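Local coordinates for protein 6-phosphogluconolactonase (Trypanosoma cruzi, PDB 6VYE) that probably hydrolyses 6-phosphogluconolactone to 6-phosphogluconate, the second step of the oxidative pentose phosphate pathway, at residues 262-265 / 266-269. Numbering follows the deposited sequence.
Sequences DKEI and AENL. Unlike the reference sequence in segment 266-269: E267 (reference Gly).
A266 and E267 fold back on D262, K263 and E264 in a local contact round a single irregular helical turn, where the chain leaves strand 256-262 near the C-terminus. A266 N reaches two carbonyl oxygens at once, K263 O at 3.1 Å and D262 O at 3.4 Å; both hydrogen bonds are weak and bent, with N-H...O angles near 130°, a weak, bifurcated arrangement. The methyl CB of A266 lies 3.3 Å from D262 O, on the buried side of the turn, where it also touches V17 of strand 14-18. With CG1 of I265 anti to the backbone N (chi1 -159°), CG2 is left between that N and the carbonyl carbon, 3.3 Å from A266 N; the I265 side chain also packs against L233 of helix 230-237. D262 OD1 accepts a hydrogen bond from I265 N at 3.0 Å, met from above the carboxylate plane, and the same oxygen takes a second bond from the amide of G226, tying the start of the turn to the loop after strand 219-224. On the exposed side the carboxylates of E264 and E267 are modelled with their planes 69° apart and E264 OE1 3.0 Å from E267 OE2, but the position of the E267 side chain, and with it this closeness, is doubtful. If the placement holds, the like charges would probably repel, and K227, which touches E264 and makes a long, weak ion pair with E267 OE2, may partly offset this. Farther on, a type I beta turn from A266 to L269 is closed by L269 N on A266 O at 3.2 Å, while a water joins I265 O to the amide of N268. The whole is an Asx motif opening one helical turn and running into a beta turn, at the edge of the parallel, Rossmann-like part of the sheet.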
# COMPACT_ATOMS: atom_id res chain seq x y z
N ASP A 262 -9.59 -11.89 8.11
CA ASP A 262 -10.75 -12.80 8.19
C ASP A 262 -10.42 -13.89 9.22
O ASP A 262 -9.25 -13.95 9.68
CB ASP A 262 -11.15 -13.32 6.80
CG ASP A 262 -10.29 -14.45 6.24
OD1 ASP A 262 -9.08 -14.52 6.58
OD2 ASP A 262 -10.84 -15.26 5.47
N LYS A 263 -11.41 -14.70 9.59
CA LYS A 263 -11.30 -15.81 10.57
C LYS A 263 -10.28 -16.83 10.07
O LYS A 263 -9.42 -17.22 10.85
CB LYS A 263 -12.66 -16.50 10.78
CG LYS A 263 -13.72 -15.66 11.46
CD LYS A 263 -13.48 -15.51 12.95
CE LYS A 263 -14.68 -14.93 13.68
NZ LYS A 263 -14.30 -13.71 14.43
N GLU A 264 -10.36 -17.21 8.80
CA GLU A 264 -9.57 -18.32 8.21
C GLU A 264 -8.07 -17.99 8.28
O GLU A 264 -7.29 -18.91 8.60
CB GLU A 264 -10.06 -18.62 6.80
CG GLU A 264 -11.39 -19.34 6.77
CD GLU A 264 -11.38 -20.79 7.26
OE1 GLU A 264 -10.43 -21.53 6.94
OE2 GLU A 264 -12.32 -21.20 7.97
N ILE A 265 -7.63 -16.75 8.00
CA ILE A 265 -6.17 -16.41 8.04
C ILE A 265 -5.70 -16.31 9.50
O ILE A 265 -4.50 -16.56 9.72
CB ILE A 265 -5.82 -15.15 7.23
CG1 ILE A 265 -4.32 -15.14 6.87
CG2 ILE A 265 -6.27 -13.88 7.94
CD1 ILE A 265 -3.91 -14.02 5.95
N ALA A 266 -6.61 -16.01 10.43
CA ALA A 266 -6.32 -15.68 11.85
C ALA A 266 -6.45 -16.91 12.78
O ALA A 266 -6.37 -16.69 14.00
CB ALA A 266 -7.26 -14.59 12.29
N GLU A 267 -6.51 -18.14 12.26
CA GLU A 267 -6.78 -19.37 13.08
C GLU A 267 -5.66 -19.61 14.12
O GLU A 267 -5.99 -20.09 15.20
CB GLU A 267 -7.00 -20.62 12.22
CG GLU A 267 -7.67 -20.30 10.88
CD GLU A 267 -8.53 -21.35 10.19
OE1 GLU A 267 -9.49 -21.83 10.83
OE2 GLU A 267 -8.26 -21.65 8.98
N ASN A 268 -4.40 -19.25 13.86
CA ASN A 268 -3.28 -19.49 14.82
C ASN A 268 -2.96 -18.24 15.67
O ASN A 268 -2.09 -18.35 16.57
CB ASN A 268 -2.02 -19.97 14.11
CG ASN A 268 -2.21 -21.28 13.38
OD1 ASN A 268 -2.80 -22.23 13.91
ND2 ASN A 268 -1.70 -21.36 12.16
N LEU A 269 -3.59 -17.10 15.43
CA LEU A 269 -3.35 -15.86 16.23
C LEU A 269 -4.07 -16.00 17.58
O LEU A 269 -5.10 -16.70 17.63
CB LEU A 269 -3.88 -14.64 15.47
CG LEU A 269 -2.86 -13.94 14.57
CD1 LEU A 269 -2.16 -14.92 13.65
CD2 LEU A 269 -3.55 -12.84 13.78
O HOH W 1 -3.05 -17.52 12.07